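Local atomic coordinates of Lmo0740 protein (Listeria monocytogenes, PDB entry 4RFA), a protein that probably acts as a Crp-family transcription activator, pairing a cyclic nucleotide-binding-type sensor domain with a DNA-binding winged helix-turn-helix domain. Residues Y155-N160 and A187-T192; E159-E164 and I175-F180; L200-V205 and I211-P216; E207-N212 and Y217-D222. All coordinates share one frame; numbering follows the deposited sequence. Where two conformers were deposited one is given.

Past the sensor domain, helix 150-165 opens two loops at once. The shorter, contact 2, closes when residues 175-180 come back to residues 159-164, and it nests inside contact 1, which closes at residues 187-192 and brings in helix 183-189. Contact 3 starts only after both are closed: helix 194-206 meets residues 211-216. Contact 4 opens before contact 3 has closed, shares Ile211 and Asn212 with it and ends on strand 218-220, so these two loops interlock. That strand bonds to strand 174-176, whose Ile175 O accepts Ile219 N. The wing of contact 4 is thereby tied back to contact 2 and to helix 150-165.

Contact 1 (Y155-N160 and A187-T192); sequences YMALEN and ARYCRT
Tyr189 reaches across from the end of helix 183-189 to helix 150-165, and its ring passes Ala157 before its hydroxyl arrives at Asn160. The ring and the Asn160 amide are turned steeply against each other, with 73° between their planes, so this is a meeting of a hydroxyl with an amide and not a stack. Asn160 ND2 donates to Tyr189 OH at 3.3 Å, a long but fairly straight bond (155° at the hydrogen), and the hydroxyl oxygen lies close to the amide plane. Asn160 CB also touches the same oxygen, at 3.5 Å. Tyr189 can span the gap because its CG stands anti to the backbone N (chi1 178°), which sends the ring outward from its own helix. Ala157 approaches that ring obliquely, its CB 3.5 Å from Tyr189 CE2, while the carbonyl oxygen of Ala157 sits at the ring's edge. The same methyl is met by Cys190, whose SG comes within 3.5 Å of Ala157 CB. One small side chain thus fits between a ring and a sulfur, and the CA atoms of Ala157 and Cys190 come within 6.5 Å. Phe75 and Leu142 also pack on the Tyr189 ring, placing it where the sensor domain, helix 126-143 and the C-terminal domain converge. Just beyond, Arg191 takes a positive phi in a Schellman motif that ends the helix. Here that stop begins the turn of what is, by topology, the helix-turn-helix between helices 183-189 and 194-206, and the contact seats the first of them on helix 150-165.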
# COMPACT_ATOMS: atom_id res chain seq x y z
N TYR A 155 -5.98 -18.86 -5.26
CA TYR A 155 -6.21 -18.37 -6.63
C TYR A 155 -5.69 -16.97 -6.81
O TYR A 155 -5.05 -16.67 -7.80
CB TYR A 155 -7.72 -18.36 -6.93
CG TYR A 155 -8.23 -19.67 -7.56
CD1 TYR A 155 -7.97 -19.95 -8.88
CD2 TYR A 155 -8.99 -20.58 -6.84
CE1 TYR A 155 -8.44 -21.10 -9.50
CE2 TYR A 155 -9.50 -21.73 -7.45
CZ TYR A 155 -9.18 -21.98 -8.78
OH TYR A 155 -9.61 -23.09 -9.46
N MSE A 156 -6.02 -16.10 -5.86
CA MSE A 156 -5.67 -14.69 -5.95
C MSE A 156 -4.19 -14.57 -5.85
O MSE A 156 -3.62 -13.80 -6.58
CB MSE A 156 -6.27 -13.82 -4.83
CG MSE A 156 -7.78 -13.74 -5.01
SE MSE A 156 -8.64 -12.91 -3.41
CE MSE A 156 -7.89 -11.15 -3.81
N ALA A 157 -3.55 -15.30 -4.92
CA ALA A 157 -2.09 -15.30 -4.86
C ALA A 157 -1.44 -15.71 -6.22
O ALA A 157 -0.53 -15.07 -6.72
CB ALA A 157 -1.61 -16.23 -3.76
N LEU A 158 -1.85 -16.84 -6.76
CA LEU A 158 -1.18 -17.35 -7.93
C LEU A 158 -1.41 -16.43 -9.09
O LEU A 158 -0.52 -16.27 -9.94
CB LEU A 158 -1.69 -18.74 -8.28
CG LEU A 158 -1.13 -19.83 -7.38
CD1 LEU A 158 -1.87 -21.13 -7.60
CD2 LEU A 158 0.38 -20.01 -7.58
N GLU A 159 -2.55 -15.74 -9.10
CA GLU A 159 -2.76 -14.72 -10.10
C GLU A 159 -1.90 -13.48 -9.91
O GLU A 159 -1.45 -12.90 -10.91
CB GLU A 159 -4.26 -14.34 -10.23
CG GLU A 159 -4.50 -13.02 -10.91
CD GLU A 159 -5.96 -12.56 -10.89
OE1 GLU A 159 -6.86 -13.34 -11.25
OE2 GLU A 159 -6.19 -11.37 -10.53
N ASN A 160 -1.79 -12.99 -8.67
CA ASN A 160 -0.99 -11.83 -8.36
C ASN A 160 0.46 -12.14 -8.78
O ASN A 160 1.17 -11.31 -9.35
CB ASN A 160 -0.91 -11.54 -6.84
CG ASN A 160 -2.22 -11.00 -6.18
OD1 ASN A 160 -3.15 -10.53 -6.83
ND2 ASN A 160 -2.23 -11.00 -4.85
N ALA A 187 2.47 -21.11 0.75
CA ALA A 187 1.70 -21.14 1.96
C ALA A 187 1.88 -19.90 2.83
O ALA A 187 0.92 -19.42 3.47
CB ALA A 187 2.04 -22.35 2.78
N ARG A 188 3.12 -19.44 2.93
CA ARG A 188 3.41 -18.26 3.71
C ARG A 188 2.77 -17.04 3.09
O ARG A 188 2.25 -16.19 3.83
CB ARG A 188 4.90 -18.08 3.89
CG ARG A 188 5.52 -19.22 4.70
CD ARG A 188 7.01 -19.24 4.58
NE ARG A 188 7.58 -18.07 5.17
CZ ARG A 188 8.78 -17.62 4.85
NH1 ARG A 188 9.50 -18.28 3.95
NH2 ARG A 188 9.22 -16.53 5.44
N TYR A 189 2.73 -16.97 1.76
CA TYR A 189 2.15 -15.81 1.09
C TYR A 189 0.63 -15.85 1.17
O TYR A 189 -0.05 -14.79 1.20
CB TYR A 189 2.66 -15.74 -0.32
CG TYR A 189 2.13 -14.61 -1.20
CD1 TYR A 189 2.39 -13.28 -0.94
CD2 TYR A 189 1.46 -14.92 -2.38
CE1 TYR A 189 1.97 -12.27 -1.81
CE2 TYR A 189 1.03 -13.92 -3.24
CZ TYR A 189 1.28 -12.60 -2.95
OH TYR A 189 0.79 -11.69 -3.84
N CYS A 190 0.08 -17.06 1.17
CA CYS A 190 -1.36 -17.26 1.34
C CYS A 190 -1.82 -17.22 2.79
O CYS A 190 -3.01 -17.32 3.04
CB CYS A 190 -1.85 -18.55 0.68
SG CYS A 190 -1.64 -18.50 -1.09
N ARG A 191 -0.87 -17.11 3.70
CA ARG A 191 -1.15 -17.02 5.11
C ARG A 191 -2.05 -18.23 5.52
O ARG A 191 -3.19 -18.09 5.99
CB ARG A 191 -1.68 -15.59 5.39
CG ARG A 191 -0.85 -14.46 4.70
CD ARG A 191 -1.28 -13.07 5.18
NE ARG A 191 -0.84 -11.77 4.56
CZ ARG A 191 -0.31 -11.50 3.36
NH1 ARG A 191 -0.08 -12.43 2.44
NH2 ARG A 191 -0.06 -10.19 3.06
N THR A 192 -1.54 -19.42 5.22
CA THR A 192 -2.11 -20.69 5.64
C THR A 192 -0.99 -21.76 5.84
O THR A 192 0.17 -21.45 5.76
CB THR A 192 -3.11 -21.19 4.63
OG1 THR A 192 -3.86 -22.23 5.21
CG2 THR A 192 -2.44 -21.68 3.34

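Contact 2 (E159-E164 and I175-F180); sequences ENLAVE and IVLPNF
Ile175 begins the contact, near the end of strand 174-176, by presenting a single methyl to helix 150-165: its CG2 lies 3.8 Å from Ala162 CB. This branch stands anti to the residue's own backbone N, whereas CG1 occupies the place beside that nitrogen (chi1 -73°), which leaves the CG2 branch on the side of the helix. The next residue, Val176, turns its side chain the other way, as alternation along a strand requires, and packs on Arg218 of the neighbouring strand 218-220. Leu177 then points back toward the helix and makes the fuller contact. Its two methyls divide the work. CD2 settles against the helix backbone, 3.7 Å from both Ala162 N and Leu161 C, touching the peptide that joins the two residues, and it also comes within 4.0 Å of Leu161 CB. CD1 approaches Leu161 CB at 4.1 Å. So close a fit against main-chain atoms is possible because Ala162 offers only a methyl group; the CA atoms of Ala162 and Leu177 are 6.5 Å apart. Beyond Leu177 the chain leaves the helix and runs on toward the helix-turn-helix. Leu158, one turn earlier on helix 150-165, and Ile219 of strand 218-220 pack round Leu177 as well, so that helix and small antiparallel sheet share one core. No hydrogen bond crosses between the two segments and all four participating residues are buried: the helix is held to the strand by shape and by the exclusion of water, with the directional bonding left to the sheet itself.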
# COMPACT_ATOMS: atom_id res chain seq x y z
N GLU A 159 -2.55 -15.74 -9.10
CA GLU A 159 -2.76 -14.72 -10.10
C GLU A 159 -1.90 -13.48 -9.91
O GLU A 159 -1.45 -12.90 -10.91
CB GLU A 159 -4.26 -14.34 -10.23
CG GLU A 159 -4.50 -13.02 -10.91
CD GLU A 159 -5.96 -12.56 -10.89
OE1 GLU A 159 -6.86 -13.34 -11.25
OE2 GLU A 159 -6.19 -11.37 -10.53
N ASN A 160 -1.79 -12.99 -8.67
CA ASN A 160 -0.99 -11.83 -8.36
C ASN A 160 0.46 -12.14 -8.78
O ASN A 160 1.17 -11.31 -9.35
CB ASN A 160 -0.91 -11.54 -6.84
CG ASN A 160 -2.22 -11.00 -6.18
OD1 ASN A 160 -3.15 -10.53 -6.83
ND2 ASN A 160 -2.23 -11.00 -4.85
N LEU A 161 0.93 -13.30 -8.39
CA LEU A 161 2.33 -13.67 -8.76
C LEU A 161 2.51 -13.82 -10.29
O LEU A 161 3.53 -13.42 -10.84
CB LEU A 161 2.70 -14.95 -8.08
CG LEU A 161 2.73 -14.79 -6.56
CD1 LEU A 161 2.93 -16.13 -5.90
CD2 LEU A 161 3.83 -13.86 -6.10
N ALA A 162 1.52 -14.36 -10.98
CA ALA A 162 1.64 -14.50 -12.44
C ALA A 162 1.77 -13.15 -13.06
O ALA A 162 2.59 -12.92 -13.94
CB ALA A 162 0.45 -15.23 -13.03
N VAL A 163 0.99 -12.21 -12.57
CA VAL A 163 1.14 -10.86 -13.04
C VAL A 163 2.52 -10.30 -12.64
O VAL A 163 3.17 -9.65 -13.45
CB VAL A 163 0.02 -9.96 -12.50
CG1 VAL A 163 0.31 -8.48 -12.84
CG2 VAL A 163 -1.31 -10.38 -13.08
N GLU A 164 2.96 -10.52 -11.42
CA GLU A 164 4.17 -9.88 -10.97
C GLU A 164 5.44 -10.43 -11.53
O GLU A 164 6.34 -9.71 -11.80
CB GLU A 164 4.28 -10.02 -9.47
CG GLU A 164 3.56 -8.96 -8.70
CD GLU A 164 3.48 -9.29 -7.24
OE1 GLU A 164 4.18 -10.17 -6.77
OE2 GLU A 164 2.70 -8.64 -6.56
N ILE A 175 1.66 -19.77 -17.98
CA ILE A 175 2.48 -18.76 -17.33
C ILE A 175 3.20 -19.44 -16.19
O ILE A 175 2.57 -20.08 -15.36
CB ILE A 175 1.63 -17.59 -16.83
CG1 ILE A 175 1.18 -16.77 -18.04
CG2 ILE A 175 2.41 -16.72 -15.86
CD1 ILE A 175 0.05 -15.80 -17.73
N VAL A 176 4.53 -19.31 -16.16
CA VAL A 176 5.37 -20.07 -15.25
C VAL A 176 5.95 -19.15 -14.19
O VAL A 176 6.40 -18.05 -14.51
CB VAL A 176 6.53 -20.75 -15.99
CG1 VAL A 176 7.32 -21.65 -15.04
CG2 VAL A 176 6.00 -21.56 -17.18
N LEU A 177 5.96 -19.62 -12.95
CA LEU A 177 6.42 -18.79 -11.84
C LEU A 177 7.88 -19.17 -11.50
O LEU A 177 8.27 -20.30 -11.67
CB LEU A 177 5.54 -18.98 -10.60
CG LEU A 177 4.06 -18.60 -10.68
CD1 LEU A 177 3.44 -18.74 -9.31
CD2 LEU A 177 3.81 -17.20 -11.24
N PRO A 178 8.63 -18.22 -10.93
CA PRO A 178 9.99 -18.54 -10.49
C PRO A 178 10.09 -19.72 -9.55
O PRO A 178 9.20 -20.00 -8.74
CB PRO A 178 10.42 -17.29 -9.73
CG PRO A 178 9.56 -16.22 -10.25
CD PRO A 178 8.24 -16.86 -10.52
N ASN A 179 11.27 -20.32 -9.59
CA ASN A 179 11.62 -21.50 -8.88
C ASN A 179 11.50 -21.35 -7.38
O ASN A 179 11.15 -22.31 -6.69
CB ASN A 179 13.06 -21.84 -9.21
CG ASN A 179 13.39 -23.28 -8.95
OD1 ASN A 179 14.22 -23.60 -8.11
ND2 ASN A 179 12.72 -24.16 -9.68
N PHE A 180 11.80 -20.17 -6.86
CA PHE A 180 11.75 -19.94 -5.43
C PHE A 180 10.31 -19.96 -4.84
O PHE A 180 10.14 -20.11 -3.64
CB PHE A 180 12.51 -18.65 -5.04
CG PHE A 180 11.83 -17.38 -5.46
CD1 PHE A 180 10.81 -16.85 -4.68
CD2 PHE A 180 12.22 -16.72 -6.62
CE1 PHE A 180 10.19 -15.66 -5.05
CE2 PHE A 180 11.60 -15.56 -7.01
CZ PHE A 180 10.56 -15.03 -6.23

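Contact 3 (L200-V205 and I211-P216); sequences LLTELV and INKKSP
The second helix of the helix-turn-helix, 194-206, is followed by the connection that makes the wing, and this contact is where Lys213 of that connection folds back over Leu201 and Thr202. Lying along the helix surface with CG anti to the backbone N (chi1 -165°), the lysine runs out extended and bends only at the last torsion, delivering the ammonium to the helix. There Lys213 NZ donates to Thr202 OG1 at 2.7 Å. It has a second acceptor in Ser198 O, one turn back, which itself receives a weak hydrogen bond from the threonine hydroxyl; the charge is therefore gripped by a side-chain oxygen and a main-chain oxygen of the same helix. The aliphatic part of the lysine does separate work: its CG rests 3.7 Å from Leu201 CB, and Lys213 CD passes 3.6 Å from Thr202 OG1. In Crp-type regulators the second helix of this motif is the one that enters the DNA major groove, and helix 194-206 would probably do the same. The wing connection packs against its C-terminal half. Leu201 is buried and points toward the connection, and while its CD1 lies 3.8 Å from Lys213 O, its side chain also meets Leu186 of the first helix and Tyr217 beyond the loop. A turn further on, Val205, partly exposed, brings its CG2 to 4.0 Å from Ile211 O, a loose approach although the CA atoms of Val205 and Ile211 are 5.9 Å apart. Between these two points Lys213 N makes a weak hydrogen bond to Asn212 OD1.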
# COMPACT_ATOMS: atom_id res chain seq x y z
N LEU A 200 -5.11 -27.85 -1.46
CA LEU A 200 -5.62 -26.85 -2.37
C LEU A 200 -4.97 -26.91 -3.74
O LEU A 200 -5.65 -26.73 -4.72
CB LEU A 200 -5.42 -25.46 -1.80
CG LEU A 200 -6.20 -25.22 -0.49
CD1 LEU A 200 -5.76 -23.93 0.16
CD2 LEU A 200 -7.69 -25.22 -0.77
N LEU A 201 -3.65 -27.09 -3.81
CA LEU A 201 -2.99 -27.28 -5.08
C LEU A 201 -3.58 -28.45 -5.87
O LEU A 201 -3.71 -28.35 -7.10
CB LEU A 201 -1.47 -27.49 -4.91
CG LEU A 201 -0.68 -26.28 -4.43
CD1 LEU A 201 0.73 -26.71 -4.06
CD2 LEU A 201 -0.65 -25.19 -5.48
N THR A 202 -4.00 -29.51 -5.20
CA THR A 202 -4.64 -30.66 -5.91
C THR A 202 -5.94 -30.23 -6.56
O THR A 202 -6.18 -30.48 -7.75
CB THR A 202 -4.88 -31.84 -4.96
OG1 THR A 202 -3.62 -32.27 -4.49
CG2 THR A 202 -5.58 -33.00 -5.65
N GLU A 203 -6.76 -29.50 -5.79
CA GLU A 203 -8.01 -28.99 -6.33
C GLU A 203 -7.78 -28.11 -7.56
O GLU A 203 -8.46 -28.25 -8.54
CB GLU A 203 -8.79 -28.24 -5.26
CG GLU A 203 -9.31 -29.12 -4.14
CD GLU A 203 -9.99 -28.27 -3.07
OE1 GLU A 203 -10.93 -27.53 -3.39
OE2 GLU A 203 -9.56 -28.33 -1.90
N LEU A 204 -6.79 -27.22 -7.48
CA LEU A 204 -6.48 -26.31 -8.56
C LEU A 204 -6.02 -27.04 -9.83
O LEU A 204 -6.24 -26.58 -10.94
CB LEU A 204 -5.41 -25.28 -8.10
CG LEU A 204 -5.96 -23.86 -7.65
CD1 LEU A 204 -7.03 -23.96 -6.60
CD2 LEU A 204 -4.83 -22.96 -7.16
N VAL A 205 -5.36 -28.18 -9.67
CA VAL A 205 -5.00 -28.99 -10.85
C VAL A 205 -6.26 -29.65 -11.38
O VAL A 205 -6.50 -29.58 -12.56
CB VAL A 205 -3.79 -29.94 -10.63
CG1 VAL A 205 -3.84 -30.62 -9.29
CG2 VAL A 205 -3.70 -31.02 -11.73
N ILE A 211 -1.32 -26.54 -14.16
CA ILE A 211 -0.99 -27.69 -14.95
C ILE A 211 -0.48 -28.84 -14.10
O ILE A 211 -0.81 -30.01 -14.38
CB ILE A 211 0.08 -27.39 -16.00
CG1 ILE A 211 -0.32 -26.20 -16.89
CG2 ILE A 211 0.38 -28.64 -16.80
CD1 ILE A 211 -1.64 -26.33 -17.64
N ASN A 212 0.37 -28.53 -13.12
CA ASN A 212 0.88 -29.52 -12.17
C ASN A 212 0.88 -29.02 -10.73
O ASN A 212 1.00 -27.85 -10.50
CB ASN A 212 2.33 -29.90 -12.52
CG ASN A 212 2.70 -31.32 -12.07
OD1 ASN A 212 1.86 -32.07 -11.57
ND2 ASN A 212 3.95 -31.70 -12.27
N LYS A 213 0.81 -29.94 -9.79
CA LYS A 213 0.87 -29.66 -8.37
C LYS A 213 2.27 -29.29 -7.87
O LYS A 213 2.43 -28.83 -6.77
CB LYS A 213 0.41 -30.91 -7.63
CG LYS A 213 0.10 -30.63 -6.19
CD LYS A 213 -0.19 -31.90 -5.43
CE LYS A 213 -0.07 -31.59 -3.94
NZ LYS A 213 -1.21 -32.19 -3.22
N LYS A 214 3.25 -29.42 -8.74
CA LYS A 214 4.65 -29.37 -8.45
C LYS A 214 5.30 -28.05 -8.92
O LYS A 214 5.09 -27.62 -10.04
CB LYS A 214 5.24 -30.49 -9.28
CG LYS A 214 6.58 -31.00 -8.86
CD LYS A 214 7.34 -31.50 -10.08
CE LYS A 214 8.31 -32.57 -9.71
NZ LYS A 214 8.94 -32.26 -8.40
N SER A 215 6.16 -27.45 -8.11
CA SER A 215 6.84 -26.24 -8.57
C SER A 215 8.03 -26.54 -9.50
O SER A 215 8.67 -27.59 -9.39
CB SER A 215 7.28 -25.36 -7.41
OG SER A 215 7.95 -26.12 -6.43
N PRO A 216 8.34 -25.60 -10.39
CA PRO A 216 7.72 -24.27 -10.53
C PRO A 216 6.29 -24.34 -11.06
O PRO A 216 5.97 -25.15 -11.93
CB PRO A 216 8.63 -23.52 -11.51
CG PRO A 216 9.63 -24.52 -12.02
CD PRO A 216 9.50 -25.81 -11.26

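Contact 4 (E207-N212 and Y217-D222); sequences EEFLIN and YRIDKD
Leu210 and Ile219 face each other in a hairpin-like antiparallel pairing at the wing of this winged helix-turn-helix domain, a single bridge at a non-hydrogen-bonded pair. The flanking bonds are straight: Asp220 N gives to Phe209 O at 2.8 Å and Ile211 N to Arg218 O at 3.0 Å, both at 170° and with the donor tilted out of the carbonyl plane. On the inner side packing is tight. Phe209, its CG anti to the backbone N (chi1 -173°), lies beside Ile219 and points the same way, so that Ile219 CG2 sits over one ring face, 4.2 Å from the centroid, in a CH-pi contact. Leu210 crosses Ile219 obliquely, its CD1 3.8 Å from Ile219 CG1; Leu158 of helix 150-165 and Leu204 of helix 194-206 pack on both Phe209 and Leu210. The outer side is looser and more exposed. Ile211 CG1 merely brushes Arg218 CB at 4.0 Å, and the guanidinium group continues outward to a salt bridge with Glu174. Farther along, the carboxylates of Glu208 and Asp220 stand apart, OE1 to OD2 5.1 Å, yet even here Asp220 CB comes to 3.4 Å from Glu208 O.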
# COMPACT_ATOMS: atom_id res chain seq x y z
N GLU A 207 -9.22 -28.51 -11.24
CA GLU A 207 -9.97 -27.46 -11.89
C GLU A 207 -9.27 -26.84 -13.10
O GLU A 207 -9.73 -25.86 -13.66
CB GLU A 207 -10.26 -26.40 -10.86
CG GLU A 207 -11.11 -26.93 -9.72
CD GLU A 207 -11.19 -25.96 -8.55
OE1 GLU A 207 -10.47 -24.93 -8.57
OE2 GLU A 207 -11.98 -26.21 -7.63
N GLU A 208 -8.12 -27.39 -13.47
CA GLU A 208 -7.36 -26.97 -14.64
C GLU A 208 -6.85 -25.56 -14.56
O GLU A 208 -6.49 -24.97 -15.57
CB GLU A 208 -8.13 -27.21 -15.93
CG GLU A 208 -8.57 -28.66 -16.03
CD GLU A 208 -9.04 -29.09 -17.40
OE1 GLU A 208 -8.70 -28.42 -18.39
OE2 GLU A 208 -9.74 -30.13 -17.48
N PHE A 209 -6.73 -25.02 -13.35
CA PHE A 209 -6.04 -23.74 -13.16
C PHE A 209 -4.53 -23.92 -13.27
O PHE A 209 -3.81 -23.15 -13.93
CB PHE A 209 -6.37 -23.18 -11.78
CG PHE A 209 -5.85 -21.79 -11.56
CD1 PHE A 209 -6.50 -20.70 -12.12
CD2 PHE A 209 -4.74 -21.57 -10.76
CE1 PHE A 209 -6.04 -19.41 -11.88
CE2 PHE A 209 -4.27 -20.27 -10.54
CZ PHE A 209 -4.92 -19.20 -11.10
N LEU A 210 -4.06 -24.96 -12.61
CA LEU A 210 -2.65 -25.30 -12.52
C LEU A 210 -2.38 -26.55 -13.36
O LEU A 210 -3.12 -27.52 -13.26
CB LEU A 210 -2.38 -25.63 -11.05
CG LEU A 210 -1.29 -24.95 -10.25
CD1 LEU A 210 -1.10 -23.50 -10.65
CD2 LEU A 210 -1.63 -25.13 -8.80
N ILE A 211 -1.32 -26.54 -14.16
CA ILE A 211 -0.99 -27.69 -14.95
C ILE A 211 -0.48 -28.84 -14.10
O ILE A 211 -0.81 -30.01 -14.38
CB ILE A 211 0.08 -27.39 -16.00
CG1 ILE A 211 -0.32 -26.20 -16.89
CG2 ILE A 211 0.38 -28.64 -16.80
CD1 ILE A 211 -1.64 -26.33 -17.64
N ASN A 212 0.37 -28.53 -13.12
CA ASN A 212 0.88 -29.52 -12.17
C ASN A 212 0.88 -29.02 -10.73
O ASN A 212 1.00 -27.85 -10.50
CB ASN A 212 2.33 -29.90 -12.52
CG ASN A 212 2.70 -31.32 -12.07
OD1 ASN A 212 1.86 -32.07 -11.57
ND2 ASN A 212 3.95 -31.70 -12.27
N TYR A 217 5.43 -23.50 -10.51
CA TYR A 217 4.02 -23.54 -10.84
C TYR A 217 3.78 -23.02 -12.25
O TYR A 217 4.31 -21.97 -12.64
CB TYR A 217 3.23 -22.75 -9.81
CG TYR A 217 3.38 -23.36 -8.45
CD1 TYR A 217 3.00 -24.68 -8.24
CD2 TYR A 217 3.99 -22.68 -7.42
CE1 TYR A 217 3.17 -25.28 -7.01
CE2 TYR A 217 4.16 -23.29 -6.17
CZ TYR A 217 3.75 -24.59 -5.98
OH TYR A 217 3.89 -25.23 -4.78
N ARG A 218 2.98 -23.78 -12.99
CA ARG A 218 2.61 -23.45 -14.35
C ARG A 218 1.11 -23.24 -14.35
O ARG A 218 0.36 -24.12 -13.96
CB ARG A 218 2.97 -24.60 -15.28
CG ARG A 218 4.45 -24.88 -15.36
CD ARG A 218 4.77 -26.23 -16.01
NE ARG A 218 6.20 -26.30 -16.33
CZ ARG A 218 6.76 -25.98 -17.50
NH1 ARG A 218 6.04 -25.58 -18.55
NH2 ARG A 218 8.08 -26.09 -17.64
N ILE A 219 0.68 -22.07 -14.79
CA ILE A 219 -0.69 -21.66 -14.65
C ILE A 219 -1.25 -21.62 -16.04
O ILE A 219 -0.63 -21.06 -16.94
CB ILE A 219 -0.81 -20.26 -14.01
CG1 ILE A 219 -0.32 -20.29 -12.57
CG2 ILE A 219 -2.26 -19.79 -14.03
CD1 ILE A 219 0.20 -18.93 -12.13
N ASP A 220 -2.43 -22.23 -16.20
CA ASP A 220 -3.09 -22.29 -17.50
C ASP A 220 -3.43 -20.90 -17.96
O ASP A 220 -4.30 -20.24 -17.37
CB ASP A 220 -4.38 -23.10 -17.44
CG ASP A 220 -4.81 -23.57 -18.79
OD1 ASP A 220 -4.66 -22.81 -19.79
OD2 ASP A 220 -5.27 -24.73 -18.85
N LYS A 221 -2.73 -20.47 -19.00
CA LYS A 221 -2.94 -19.15 -19.58
C LYS A 221 -4.43 -18.81 -19.71
O LYS A 221 -4.85 -17.74 -19.25
CB LYS A 221 -2.26 -19.06 -20.95
CG LYS A 221 -2.45 -17.72 -21.63
CD LYS A 221 -1.84 -16.60 -20.80
CE LYS A 221 -1.86 -15.28 -21.55
NZ LYS A 221 -1.46 -14.15 -20.66
N ASP A 222 -5.22 -19.72 -20.30
CA ASP A 222 -6.68 -19.52 -20.41
C ASP A 222 -7.25 -19.02 -19.09
O ASP A 222 -7.70 -17.87 -19.00
CB ASP A 222 -7.45 -20.80 -20.78
CG ASP A 222 -6.96 -21.46 -22.03
OD1 ASP A 222 -6.16 -20.84 -22.77
OD2 ASP A 222 -7.39 -22.61 -22.27